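Local structure of geranyltranstransferase (Staphylococcus aureus, 1RTR) at residues N7-E12 against L49-L54; D55-E60 against D191-D196; D263-E268 against E283-F288. The protein catalyses, as a farnesyl pyrophosphate synthase, the chain-elongating prenyl transfer that supplies farnesyl pyrophosphate for isoprenoid biosynthesis. All blocks are in the same frame, centred on the assembly; numbering follows the deposited sequence.

Interaction 1 (N7-E12 against L49-L54); sequences NKLIDE and LLLLTL
Leu9 and Leu51, with CA atoms 8.2 Å apart, are the nearest CA pair between residues 7-12 of helix 6-18 and residues 49-54 of helix 45-56, two members of the mainly helical bundle characteristic of the polyprenyl synthetase family. At this spacing the two backbones stay well separated, and a single side chain from the N-terminal helix bridges the gap. Leu9 does so by splitting its two methyls between neighbouring leucines on the other helix. Its CD2 lies 3.8 Å from CD2 of Leu51 and is almost as near to CG of that residue, so it touches the branch point as well as the methyl. The other branch, CD1 of Leu9, meets CD2 of Leu52 at 3.6 Å. Leu52 reaches it because its CG stands anti to the carbonyl carbon (chi1 -68°), which swings the end of the chain toward Leu9. Tyr61 lies against both Leu9 and Leu51, and its hydroxyl is hydrogen-bonded to Glu12 OE1. Thr53 packs on helices 179-193 and 279-289, while within its own helix it doubles the bonding to Leu49 O: Thr53 OG1, at 2.8 Å from Leu49 O, and the Thr53 backbone N reach that oxygen from opposite faces of the carbonyl plane.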
loop_
_atom_site.group_PDB
_atom_site.type_symbol
_atom_site.label_atom_id
_atom_site.label_comp_id
_atom_site.label_asym_id
_atom_site.label_seq_id
_atom_site.Cartn_x
_atom_site.Cartn_y
_atom_site.Cartn_z
ATOM N N ASN A 7 -8.968 14.458 24.236
ATOM C CA ASN A 7 -7.830 13.766 24.846
ATOM C C ASN A 7 -8.117 12.308 25.218
ATOM O O ASN A 7 -7.193 11.497 25.297
ATOM C CB ASN A 7 -7.312 14.524 26.064
ATOM C CG ASN A 7 -8.415 14.891 27.012
ATOM O OD1 ASN A 7 -9.023 15.951 26.879
ATOM N ND2 ASN A 7 -8.703 14.008 27.965
ATOM N N LYS A 8 -9.388 11.974 25.440
ATOM C CA LYS A 8 -9.756 10.592 25.732
ATOM C C LYS A 8 -9.806 9.712 24.480
ATOM O O LYS A 8 -9.579 8.498 24.571
ATOM C CB LYS A 8 -11.066 10.513 26.521
ATOM C CG LYS A 8 -10.862 10.537 28.038
ATOM C CD LYS A 8 -10.643 9.138 28.597
ATOM C CE LYS A 8 -11.356 8.961 29.938
ATOM N NZ LYS A 8 -10.480 9.364 31.076
ATOM N N LEU A 9 -10.099 10.313 23.325
ATOM C CA LEU A 9 -9.993 9.609 22.050
ATOM C C LEU A 9 -8.528 9.409 21.641
ATOM O O LEU A 9 -8.130 8.302 21.280
ATOM C CB LEU A 9 -10.766 10.332 20.954
ATOM C CG LEU A 9 -12.224 9.919 20.779
ATOM C CD1 LEU A 9 -12.922 10.946 19.936
ATOM C CD2 LEU A 9 -12.349 8.555 20.146
ATOM N N ILE A 10 -7.738 10.480 21.716
ATOM C CA ILE A 10 -6.293 10.420 21.490
ATOM C C ILE A 10 -5.657 9.284 22.290
ATOM O O ILE A 10 -4.815 8.552 21.770
ATOM C CB ILE A 10 -5.623 11.776 21.848
ATOM C CG1 ILE A 10 -6.095 12.883 20.900
ATOM C CG2 ILE A 10 -4.097 11.663 21.823
ATOM C CD1 ILE A 10 -5.452 14.255 21.141
ATOM N N ASP A 11 -6.071 9.146 23.550
ATOM C CA ASP A 11 -5.562 8.111 24.448
ATOM C C ASP A 11 -5.902 6.723 23.947
ATOM O O ASP A 11 -5.036 5.849 23.901
ATOM C CB ASP A 11 -6.130 8.288 25.857
ATOM C CG ASP A 11 -5.433 9.385 26.635
ATOM O OD1 ASP A 11 -5.990 9.803 27.676
ATOM O OD2 ASP A 11 -4.338 9.895 26.280
ATOM N N GLU A 12 -7.163 6.529 23.571
ATOM C CA GLU A 12 -7.614 5.248 23.053
ATOM C C GLU A 12 -6.880 4.876 21.766
ATOM O O GLU A 12 -6.454 3.728 21.606
ATOM C CB GLU A 12 -9.121 5.239 22.837
ATOM C CG GLU A 12 -9.672 3.836 22.690
ATOM C CD GLU A 12 -11.166 3.811 22.488
ATOM O OE1 GLU A 12 -11.814 4.877 22.610
ATOM O OE2 GLU A 12 -11.693 2.716 22.217
ATOM N N LEU A 49 -10.657 12.730 13.795
ATOM C CA LEU A 49 -11.642 13.239 12.846
ATOM C C LEU A 49 -12.612 12.155 12.428
ATOM O O LEU A 49 -13.821 12.369 12.479
ATOM C CB LEU A 49 -10.962 13.837 11.611
ATOM C CG LEU A 49 -11.846 14.577 10.603
ATOM C CD1 LEU A 49 -12.734 15.619 11.293
ATOM C CD2 LEU A 49 -10.984 15.241 9.548
ATOM N N LEU A 50 -12.089 10.993 12.033
ATOM C CA LEU A 50 -12.933 9.895 11.550
ATOM C C LEU A 50 -13.881 9.410 12.655
ATOM O O LEU A 50 -15.098 9.292 12.449
ATOM C CB LEU A 50 -12.062 8.769 10.969
ATOM C CG LEU A 50 -12.407 7.287 10.711
ATOM C CD1 LEU A 50 -13.867 6.931 10.555
ATOM C CD2 LEU A 50 -11.631 6.791 9.505
ATOM N N LEU A 51 -13.309 9.157 13.829
ATOM C CA LEU A 51 -14.071 8.796 15.022
ATOM C C LEU A 51 -15.170 9.815 15.351
ATOM O O LEU A 51 -16.349 9.444 15.474
ATOM C CB LEU A 51 -13.111 8.609 16.207
ATOM C CG LEU A 51 -12.479 7.225 16.483
ATOM C CD1 LEU A 51 -12.721 6.146 15.391
ATOM C CD2 LEU A 51 -10.999 7.362 16.809
ATOM N N LEU A 52 -14.806 11.096 15.459
ATOM C CA LEU A 52 -15.794 12.146 15.777
ATOM C C LEU A 52 -16.879 12.309 14.709
ATOM O O LEU A 52 -18.051 12.535 15.047
ATOM C CB LEU A 52 -15.115 13.485 16.102
ATOM C CG LEU A 52 -14.311 13.492 17.422
ATOM C CD1 LEU A 52 -13.379 14.667 17.529
ATOM C CD2 LEU A 52 -15.218 13.433 18.638
ATOM N N THR A 53 -16.517 12.170 13.433
ATOM C CA THR A 53 -17.510 12.208 12.354
ATOM C C THR A 53 -18.596 11.128 12.500
ATOM O O THR A 53 -19.787 11.400 12.285
ATOM C CB THR A 53 -16.824 12.109 10.955
ATOM O OG1 THR A 53 -15.889 13.180 10.792
ATOM C CG2 THR A 53 -17.826 12.325 9.835
ATOM N N LEU A 54 -18.191 9.907 12.840
ATOM C CA LEU A 54 -19.158 8.832 13.107
ATOM C C LEU A 54 -20.100 9.180 14.270
ATOM O O LEU A 54 -21.307 8.913 14.209
ATOM C CB LEU A 54 -18.440 7.525 13.440
ATOM C CG LEU A 54 -17.867 6.690 12.305
ATOM C CD1 LEU A 54 -17.041 5.553 12.890
ATOM C CD2 LEU A 54 -18.980 6.170 11.363
#

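Interaction 2 (D55-E60 against D191-D196); sequences DSLNTE and DIANVD
Leu57, Ala193 and Thr59 carry this contact, which joins the ends of helices 45-56 and 179-193 where the chain leaves each helix. Each helix finishes in a Schellman motif, with Asn58 and Asn194 as the C-prime residues of positive phi; in the first, Thr59 N pairs with Leu54 O. The two turns come close, with CA of Thr59 only 6.0 Å from CA of Ala193. The small methyl of Ala193 is the shared surface: Leu57 CB packs on Ala193 CB at 3.9 Å, and Thr59 OG1 lies against the same CB at 3.4 Å. That hydroxyl is directed by a chi1 of -66°, which leaves OG1 beside its own backbone N, and Thr59 OG1 donates to Leu57 O at 3.2 Å. OG1 approaches from above the carbonyl plane, 61° out of it, and not along a lone pair. Farther along, the branch point of Leu57 meets Val195, CG to CG1 at 3.6 Å, the two side chains crossing nearly at right angles. Phe276 packs on both of these residues, and Asp196 then caps the start of helix 197-227. The chemistry implies an association by apolar fit: the Thr59 hydroxyl donates within its own turn, and what it presents to Ala193 is a van der Waals contact.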
loop_
_atom_site.group_PDB
_atom_site.type_symbol
_atom_site.label_atom_id
_atom_site.label_comp_id
_atom_site.label_asym_id
_atom_site.label_seq_id
_atom_site.Cartn_x
_atom_site.Cartn_y
_atom_site.Cartn_z
ATOM N N ASP A 55 -19.538 9.768 15.327
ATOM C CA ASP A 55 -20.331 10.162 16.483
ATOM C C ASP A 55 -21.372 11.236 16.142
ATOM O O ASP A 55 -22.515 11.146 16.589
ATOM C CB ASP A 55 -19.437 10.616 17.640
ATOM C CG ASP A 55 -20.207 10.743 18.938
ATOM O OD1 ASP A 55 -20.392 11.881 19.428
ATOM O OD2 ASP A 55 -20.697 9.752 19.524
ATOM N N SER A 56 -20.976 12.230 15.339
ATOM C CA SER A 56 -21.895 13.250 14.835
ATOM C C SER A 56 -23.004 12.635 14.028
ATOM O O SER A 56 -24.102 13.192 13.937
ATOM C CB SER A 56 -21.178 14.247 13.926
ATOM O OG SER A 56 -19.966 14.687 14.494
ATOM N N LEU A 57 -22.710 11.508 13.397
ATOM C CA LEU A 57 -23.683 10.860 12.533
ATOM C C LEU A 57 -24.492 9.775 13.263
ATOM O O LEU A 57 -25.091 8.903 12.622
ATOM C CB LEU A 57 -22.981 10.306 11.295
ATOM C CG LEU A 57 -22.857 11.096 9.975
ATOM C CD1 LEU A 57 -23.116 12.615 10.076
ATOM C CD2 LEU A 57 -21.490 10.796 9.345
ATOM N N ASN A 58 -24.511 9.833 14.600
ATOM C CA ASN A 58 -25.347 8.948 15.420
ATOM C C ASN A 58 -24.939 7.469 15.353
ATOM O O ASN A 58 -25.764 6.572 15.539
ATOM C CB ASN A 58 -26.835 9.098 15.048
ATOM C CG ASN A 58 -27.352 10.518 15.233
ATOM O OD1 ASN A 58 -26.846 11.284 16.058
ATOM N ND2 ASN A 58 -28.369 10.874 14.454
ATOM N N THR A 59 -23.663 7.222 15.090
ATOM C CA THR A 59 -23.199 5.876 14.833
ATOM C C THR A 59 -22.159 5.518 15.867
ATOM O O THR A 59 -21.407 6.384 16.324
ATOM C CB THR A 59 -22.638 5.805 13.408
ATOM O OG1 THR A 59 -23.710 6.022 12.483
ATOM C CG2 THR A 59 -22.173 4.400 13.057
ATOM N N GLU A 60 -22.132 4.247 16.259
ATOM C CA GLU A 60 -21.138 3.778 17.221
ATOM C C GLU A 60 -19.724 4.026 16.692
ATOM O O GLU A 60 -19.293 3.391 15.731
ATOM C CB GLU A 60 -21.357 2.296 17.562
ATOM C CG GLU A 60 -20.345 1.716 18.542
ATOM C CD GLU A 60 -20.094 2.624 19.735
ATOM O OE1 GLU A 60 -18.908 2.751 20.164
ATOM O OE2 GLU A 60 -21.088 3.211 20.242
ATOM N N ASP A 191 -19.677 6.781 5.057
ATOM C CA ASP A 191 -19.940 5.475 4.436
ATOM C C ASP A 191 -20.282 4.375 5.451
ATOM O O ASP A 191 -21.184 3.558 5.222
ATOM C CB ASP A 191 -18.758 5.056 3.550
ATOM C CG ASP A 191 -18.849 5.634 2.145
ATOM O OD1 ASP A 191 -19.925 6.164 1.786
ATOM O OD2 ASP A 191 -17.900 5.617 1.325
ATOM N N ILE A 192 -19.562 4.353 6.574
ATOM C CA ILE A 192 -19.886 3.419 7.641
ATOM C C ILE A 192 -21.269 3.750 8.213
ATOM O O ILE A 192 -22.070 2.840 8.471
ATOM C CB ILE A 192 -18.809 3.440 8.719
ATOM C CG1 ILE A 192 -17.516 2.827 8.178
ATOM C CG2 ILE A 192 -19.301 2.719 9.984
ATOM C CD1 ILE A 192 -16.260 3.398 8.796
ATOM N N ALA A 193 -21.561 5.044 8.373
ATOM C CA ALA A 193 -22.856 5.490 8.900
ATOM C C ALA A 193 -23.999 5.275 7.915
ATOM O O ALA A 193 -25.166 5.260 8.299
ATOM C CB ALA A 193 -22.789 6.942 9.318
ATOM N N ASN A 194 -23.671 5.116 6.637
ATOM C CA ASN A 194 -24.700 4.932 5.615
ATOM C C ASN A 194 -25.663 6.121 5.519
ATOM O O ASN A 194 -26.862 5.950 5.316
ATOM C CB ASN A 194 -25.465 3.625 5.861
ATOM C CG ASN A 194 -26.378 3.260 4.719
ATOM O OD1 ASN A 194 -27.488 2.770 4.937
ATOM N ND2 ASN A 194 -25.931 3.514 3.491
ATOM N N VAL A 195 -25.125 7.326 5.660
ATOM C CA VAL A 195 -25.929 8.540 5.532
ATOM C C VAL A 195 -26.316 8.843 4.077
ATOM O O VAL A 195 -25.753 8.275 3.126
ATOM C CB VAL A 195 -25.261 9.760 6.196
ATOM C CG1 VAL A 195 -25.255 9.587 7.709
ATOM C CG2 VAL A 195 -23.845 9.995 5.669
ATOM N N ASP A 196 -27.306 9.718 3.915
ATOM C CA ASP A 196 -27.876 9.993 2.598
ATOM C C ASP A 196 -26.959 10.871 1.728
ATOM O O ASP A 196 -26.106 11.610 2.242
ATOM C CB ASP A 196 -29.304 10.562 2.731
ATOM C CG ASP A 196 -29.329 12.031 3.142
ATOM O OD1 ASP A 196 -28.567 12.435 4.055
ATOM O OD2 ASP A 196 -30.100 12.862 2.596
#

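Interaction 3 (D263-E268 against E283-F288); sequences DAAVDE and EIVDLF
Helix 245-270 packs against helix 279-289, the last two helices of the polyprenyl synthetase fold, through segments that run in broadly opposed directions and come nearest at Ala265 and Val285, whose CA atoms are 7.2 Å apart. The short separation is consistent with the small Ala265 facing Val285. Val285 points toward the other helix and forks. Its CG1 lies 3.8 Å from CG2 of Val266, while its CG2 is directed at the methyl of Ala265, 4.1 Å from CB, a looser approach than the first. The fork is set by a chi1 of 177°, which places CG1 anti to the backbone N and turns CG2 to the other side, beside that nitrogen. Val266 has nearly the same torsion, 172°; it meets Val285 through CG2, and the two side chains cross at about a right angle. Ala265, without any branch to extend, simply offers a low surface on which a methyl can rest. One residue farther on in the second segment, Asp286 forms a salt bridge through OD2 with NH2 of Arg262, so that an ionic link between the same two helices accompanies the apolar one. Helix 197-227 flanks the pair: Tyr206 touches Val285, His209 touches Ala264, and Phe288 meets Phe214 edge-to-face. Ile284 packs on Leu49 and Leu52, so helix 279-289 contacts helix 245-270 through Val285 and helix 45-56 through Ile284.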
loop_
_atom_site.group_PDB
_atom_site.type_symbol
_atom_site.label_atom_id
_atom_site.label_comp_id
_atom_site.label_asym_id
_atom_site.label_seq_id
_atom_site.Cartn_x
_atom_site.Cartn_y
_atom_site.Cartn_z
ATOM N N ASP A 263 -15.145 29.915 7.014
ATOM C CA ASP A 263 -16.538 30.279 6.812
ATOM C C ASP A 263 -17.281 29.269 5.973
ATOM O O ASP A 263 -18.443 28.988 6.229
ATOM C CB ASP A 263 -16.653 31.676 6.186
ATOM C CG ASP A 263 -16.341 32.783 7.170
ATOM O OD1 ASP A 263 -16.257 33.955 6.742
ATOM O OD2 ASP A 263 -16.154 32.581 8.394
ATOM N N ALA A 264 -16.614 28.730 4.959
ATOM C CA ALA A 264 -17.241 27.753 4.062
ATOM C C ALA A 264 -17.433 26.403 4.763
ATOM O O ALA A 264 -18.421 25.716 4.521
ATOM C CB ALA A 264 -16.437 27.602 2.768
ATOM N N ALA A 265 -16.492 26.054 5.641
ATOM C CA ALA A 265 -16.603 24.870 6.492
ATOM C C ALA A 265 -17.817 25.001 7.404
ATOM O O ALA A 265 -18.749 24.188 7.312
ATOM C CB ALA A 265 -15.339 24.669 7.313
ATOM N N VAL A 266 -17.795 26.038 8.257
ATOM C CA VAL A 266 -18.892 26.379 9.179
ATOM C C VAL A 266 -20.231 26.481 8.446
ATOM O O VAL A 266 -21.249 26.001 8.938
ATOM C CB VAL A 266 -18.591 27.694 9.965
ATOM C CG1 VAL A 266 -19.796 28.168 10.788
ATOM C CG2 VAL A 266 -17.401 27.515 10.871
ATOM N N ASP A 267 -20.220 27.087 7.264
ATOM C CA ASP A 267 -21.413 27.181 6.431
ATOM C C ASP A 267 -21.941 25.785 6.184
ATOM O O ASP A 267 -23.091 25.504 6.466
ATOM C CB ASP A 267 -21.093 27.876 5.102
ATOM C CG ASP A 267 -22.323 28.444 4.417
ATOM O OD1 ASP A 267 -22.210 28.913 3.261
ATOM O OD2 ASP A 267 -23.444 28.476 4.956
ATOM N N GLU A 268 -21.068 24.902 5.700
ATOM C CA GLU A 268 -21.448 23.547 5.273
ATOM C C GLU A 268 -22.085 22.687 6.373
ATOM O O GLU A 268 -23.047 21.957 6.128
ATOM C CB GLU A 268 -20.248 22.830 4.639
ATOM C CG GLU A 268 -20.019 23.186 3.176
ATOM C CD GLU A 268 -21.201 22.848 2.275
ATOM O OE1 GLU A 268 -21.195 23.264 1.083
ATOM O OE2 GLU A 268 -22.140 22.162 2.758
ATOM N N GLU A 283 -16.313 22.094 16.348
ATOM C CA GLU A 283 -15.213 22.274 17.294
ATOM C C GLU A 283 -13.842 22.066 16.643
ATOM O O GLU A 283 -12.883 22.749 16.998
ATOM C CB GLU A 283 -15.377 21.345 18.494
ATOM C CG GLU A 283 -15.279 22.021 19.856
ATOM C CD GLU A 283 -16.061 21.268 20.924
ATOM O OE1 GLU A 283 -16.985 21.867 21.535
ATOM O OE2 GLU A 283 -15.756 20.066 21.143
ATOM N N ILE A 284 -13.754 21.121 15.702
ATOM C CA ILE A 284 -12.503 20.870 14.981
ATOM C C ILE A 284 -12.155 22.036 14.052
ATOM O O ILE A 284 -10.988 22.425 13.963
ATOM C CB ILE A 284 -12.536 19.504 14.228
ATOM C CG1 ILE A 284 -12.121 18.376 15.166
ATOM C CG2 ILE A 284 -11.610 19.490 12.995
ATOM C CD1 ILE A 284 -13.018 17.177 15.062
ATOM N N VAL A 285 -13.167 22.592 13.385
ATOM C CA VAL A 285 -13.003 23.809 12.588
ATOM C C VAL A 285 -12.333 24.905 13.408
ATOM O O VAL A 285 -11.394 25.549 12.937
ATOM C CB VAL A 285 -14.344 24.365 12.061
ATOM C CG1 VAL A 285 -14.121 25.679 11.308
ATOM C CG2 VAL A 285 -15.037 23.360 11.170
ATOM N N ASP A 286 -12.808 25.099 14.639
ATOM C CA ASP A 286 -12.268 26.154 15.493
ATOM C C ASP A 286 -10.851 25.875 15.987
ATOM O O ASP A 286 -10.078 26.803 16.216
ATOM C CB ASP A 286 -13.233 26.511 16.638
ATOM C CG ASP A 286 -14.331 27.502 16.198
ATOM O OD1 ASP A 286 -15.418 27.479 16.811
ATOM O OD2 ASP A 286 -14.210 28.334 15.256
ATOM N N LEU A 287 -10.503 24.599 16.124
ATOM C CA LEU A 287 -9.137 24.217 16.493
ATOM C C LEU A 287 -8.163 24.482 15.341
ATOM O O LEU A 287 -7.042 24.939 15.560
ATOM C CB LEU A 287 -9.073 22.753 16.957
ATOM C CG LEU A 287 -8.448 22.576 18.351
ATOM C CD1 LEU A 287 -9.420 21.953 19.370
ATOM C CD2 LEU A 287 -7.142 21.787 18.279
ATOM N N PHE A 288 -8.612 24.204 14.120
ATOM C CA PHE A 288 -7.850 24.503 12.908
ATOM C C PHE A 288 -7.736 26.019 12.713
ATOM O O PHE A 288 -6.735 26.509 12.183
ATOM C CB PHE A 288 -8.539 23.889 11.678
ATOM C CG PHE A 288 -8.196 22.439 11.419
ATOM C CD1 PHE A 288 -8.075 21.974 10.108
ATOM C CD2 PHE A 288 -8.018 21.533 12.468
ATOM C CE1 PHE A 288 -7.768 20.634 9.845
ATOM C CE2 PHE A 288 -7.715 20.197 12.216
ATOM C CZ PHE A 288 -7.590 19.745 10.900
#

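In the fold
Followed from the N terminus, the three contacts come in series, none nested in or crossing another. Interaction 1 closes a loop of 36 residues, bringing the first helix onto helix 45-56. Interaction 2 opens at the next residue and closes the longest loop, 130 residues, tying the end of that helix to the end of helix 179-193. Interaction 3 closes a hairpin of 14 residues between the last two helices. Helix 45-56 connects all three: it serves interactions 1 and 2 directly, with Leu54 CD2 3.7 Å from Ile192 CG2, and Leu52 CD1 reaches Ile284 CD1 of interaction 3 at 3.5 Å. Interactions 2 and 3 do not touch, their nearest atoms lying about 7 Å apart.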